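Local coordinates for sugar-binding transport ATP-binding protein (Pyrococcus horikoshii, PDB 1V43) that probably binds and hydrolyses ATP to power sugar uptake, as the ATPase subunit of an ABC transporter, at residues 49-52 with 53-57; 43-46 with 47-50. All blocks are in the same frame, centred on the assembly; numbering follows the deposited sequence.

Overall arrangement
Contacts 1 and 2 are overlapping pieces of one strand-loop-helix unit, the Walker A (P-loop) element of the ABC ATPase domain, their centres about 9 Å apart. Contact 2 (43-46 with 47-50) spans the end of strand 39-43, the loop after it and the first residue of helix 50-58; contact 1 (49-52 with 53-57) is the opening of that helix. Gly49 and Lys50 belong to both, the first as N-cap and the second as the residue whose side chain reaches back over the loop. Together they hold six ATP-binding residues, Gly47 to Thr52, although no nucleotide is bound to this chain. The side chain of Thr52 is about 4 Å from that of Phe21, another ATP-binding residue.

Contact 1: 49-52 with 53-57; sequences GKTT and TLRMI
Gly49 O takes two hydrogen bonds from Thr53 at the start of helix 50-58. This carbonyl O of Gly49, the N-cap residue, accepts the backbone N of Thr53 at 2.9 Å and also the Thr53 hydroxyl, OG1, at 2.9 Å. The amide approaches 19° from the carbonyl plane, whereas OG1 stands 41° above it. With OG1 anti to its own carbonyl carbon and beside the backbone N (chi1 -60°), the hydroxyl faces back down the helix to this oxygen. The three backbone bonds that follow continue the first turn: Leu54 N to Lys50 O, Arg55 N to Thr51 O, and Met56 N to Thr52 O.

Apolar contacts are lighter. The methyl CG2 of Thr51 meets CD of Arg55 at 4.1 Å, the two side chains passing obliquely. The Met56 chain bends at chi3, bringing CE within 4.1 Å of Thr52 CG2, and packs against Leu17 and Val27. Beyond this contact, Arg55 NE forms a salt bridge with Glu61, and Leu54 packs on strands 162-166 and 194-199.

Thr53 thus ties its hydroxyl to the carbonyl of the N-cap residue, giving the buried group a local acceptor. Regular bonding from Gly49 onward fixes the helix start beside the ATP-binding residues, consistent with the Walker A design in which the helix N-terminus faces the nucleotide phosphates.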
# COMPACT_ATOMS: atom_id res chain seq x y z
N GLY A 49 10.77 -0.37 -19.93
CA GLY A 49 11.51 -1.36 -20.69
C GLY A 49 11.62 -2.76 -20.08
O GLY A 49 12.08 -3.70 -20.75
N LYS A 50 11.18 -2.90 -18.83
CA LYS A 50 11.26 -4.18 -18.14
C LYS A 50 10.46 -5.28 -18.82
O LYS A 50 10.92 -6.41 -18.92
CB LYS A 50 10.81 -4.02 -16.67
CG LYS A 50 9.34 -3.66 -16.46
CD LYS A 50 9.10 -3.39 -14.98
CE LYS A 50 7.63 -3.17 -14.67
NZ LYS A 50 7.11 -1.95 -15.32
N THR A 51 9.28 -4.94 -19.30
CA THR A 51 8.47 -5.94 -19.97
C THR A 51 9.06 -6.32 -21.33
O THR A 51 9.09 -7.50 -21.70
CB THR A 51 7.03 -5.45 -20.14
OG1 THR A 51 6.48 -5.18 -18.85
CG2 THR A 51 6.17 -6.50 -20.85
N THR A 52 9.55 -5.32 -22.06
CA THR A 52 10.15 -5.57 -23.36
C THR A 52 11.34 -6.51 -23.18
O THR A 52 11.52 -7.44 -23.95
CB THR A 52 10.64 -4.27 -24.05
OG1 THR A 52 9.53 -3.39 -24.26
CG2 THR A 52 11.28 -4.61 -25.40
N THR A 53 12.15 -6.25 -22.14
CA THR A 53 13.30 -7.09 -21.83
C THR A 53 12.86 -8.53 -21.54
O THR A 53 13.43 -9.48 -22.09
CB THR A 53 14.08 -6.55 -20.61
OG1 THR A 53 14.54 -5.22 -20.88
CG2 THR A 53 15.28 -7.44 -20.28
N LEU A 54 11.83 -8.71 -20.71
CA LEU A 54 11.35 -10.05 -20.42
C LEU A 54 10.95 -10.77 -21.71
O LEU A 54 11.29 -11.94 -21.90
CB LEU A 54 10.16 -10.03 -19.46
CG LEU A 54 9.86 -11.38 -18.79
CD1 LEU A 54 10.96 -11.68 -17.79
CD2 LEU A 54 8.52 -11.35 -18.07
N ARG A 55 10.23 -10.06 -22.58
CA ARG A 55 9.77 -10.62 -23.85
C ARG A 55 10.93 -11.01 -24.77
O ARG A 55 10.85 -12.00 -25.48
CB ARG A 55 8.82 -9.63 -24.55
CG ARG A 55 7.47 -9.50 -23.84
CD ARG A 55 6.56 -8.43 -24.43
NE ARG A 55 6.33 -8.61 -25.87
CZ ARG A 55 5.50 -9.50 -26.41
NH1 ARG A 55 4.79 -10.33 -25.65
NH2 ARG A 55 5.38 -9.56 -27.72
N MET A 56 12.02 -10.23 -24.76
CA MET A 56 13.18 -10.59 -25.57
C MET A 56 13.82 -11.84 -24.96
O MET A 56 14.27 -12.73 -25.68
CB MET A 56 14.21 -9.45 -25.61
CG MET A 56 13.80 -8.24 -26.45
SD MET A 56 15.14 -7.04 -26.67
CE MET A 56 15.06 -6.12 -25.12
N ILE A 57 13.87 -11.90 -23.63
CA ILE A 57 14.44 -13.08 -22.97
C ILE A 57 13.62 -14.32 -23.35
O ILE A 57 14.17 -15.38 -23.61
CB ILE A 57 14.46 -12.93 -21.43
CG1 ILE A 57 15.44 -11.83 -21.02
CG2 ILE A 57 14.84 -14.25 -20.78
CD1 ILE A 57 15.56 -11.62 -19.51

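Contact 2: 43-46 with 47-50; sequences LGPS and GCGK
Lys50 NZ donates a hydrogen bond to Gly44 O at 2.8 Å, standing 47° above the carbonyl plane, and a weaker one to Pro45 O at 3.2 Å. A water accepts a third bond from NZ at 2.8 Å and is weakly linked to Ser46 OG. The lysine chain runs extended to CE, then bends at chi4 (-65°), which turns NZ toward the carbonyls of Gly44 and Pro45. Were this lysine replaced by an alanine, Gly44 O would probably lose its ammonium partner and the loop a positive charge.

Pro45 O also accepts the amide of Cys48 weakly, closing a type II turn in which Gly47 takes a positive phi. Cys48 SG receives a long, weak bond from Lys50 N (3.6 Å).

Packing follows: Cys48 SG lies 3.7 Å from Gly44 CA, where a side chain would collide with it, and Cys48 CB meets Pro45 CD at 3.9 Å. A lysine folded back onto the loop's carbonyls is characteristic of the P-loop, which wraps the phosphates when nucleotide is bound. Around it, Leu43 pairs through its backbone with strand 211-216, Pro45 touches Phe237 and Phe241 of helix 236-241, and Lys50 leans on Val198 of strand 194-199.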
# COMPACT_ATOMS: atom_id res chain seq x y z
N LEU A 43 12.54 -4.04 -11.75
CA LEU A 43 11.64 -3.07 -11.15
C LEU A 43 11.68 -1.72 -11.84
O LEU A 43 12.75 -1.17 -12.09
CB LEU A 43 12.02 -2.89 -9.67
CG LEU A 43 11.25 -1.86 -8.86
CD1 LEU A 43 9.82 -2.32 -8.68
CD2 LEU A 43 11.91 -1.65 -7.49
N GLY A 44 10.50 -1.18 -12.12
CA GLY A 44 10.43 0.11 -12.78
C GLY A 44 9.02 0.48 -13.18
O GLY A 44 8.14 -0.39 -13.23
N PRO A 45 8.76 1.76 -13.50
CA PRO A 45 7.42 2.19 -13.90
C PRO A 45 7.01 1.65 -15.26
O PRO A 45 7.82 1.06 -15.99
CB PRO A 45 7.54 3.72 -13.89
CG PRO A 45 8.95 3.94 -14.33
CD PRO A 45 9.72 2.88 -13.55
N SER A 46 5.74 1.86 -15.60
CA SER A 46 5.21 1.41 -16.89
C SER A 46 6.02 2.01 -18.02
O SER A 46 6.34 3.20 -18.01
CB SER A 46 3.75 1.83 -17.04
OG SER A 46 2.97 1.32 -15.97
N GLY A 47 6.35 1.19 -19.01
CA GLY A 47 7.12 1.68 -20.14
C GLY A 47 8.59 1.94 -19.89
O GLY A 47 9.23 2.63 -20.67
N CYS A 48 9.13 1.39 -18.80
CA CYS A 48 10.55 1.60 -18.52
C CYS A 48 11.41 0.61 -19.29
O CYS A 48 12.64 0.71 -19.27
CB CYS A 48 10.84 1.46 -17.02
SG CYS A 48 10.74 -0.24 -16.40
N GLY A 49 10.77 -0.37 -19.93
CA GLY A 49 11.51 -1.36 -20.69
C GLY A 49 11.62 -2.76 -20.08
O GLY A 49 12.08 -3.70 -20.75
N LYS A 50 11.18 -2.90 -18.83
CA LYS A 50 11.26 -4.18 -18.14
C LYS A 50 10.46 -5.28 -18.82
O LYS A 50 10.92 -6.41 -18.92
CB LYS A 50 10.81 -4.02 -16.67
CG LYS A 50 9.34 -3.66 -16.46
CD LYS A 50 9.10 -3.39 -14.98
CE LYS A 50 7.63 -3.17 -14.67
NZ LYS A 50 7.11 -1.95 -15.32
O HOH W 1 4.34 -1.60 -15.15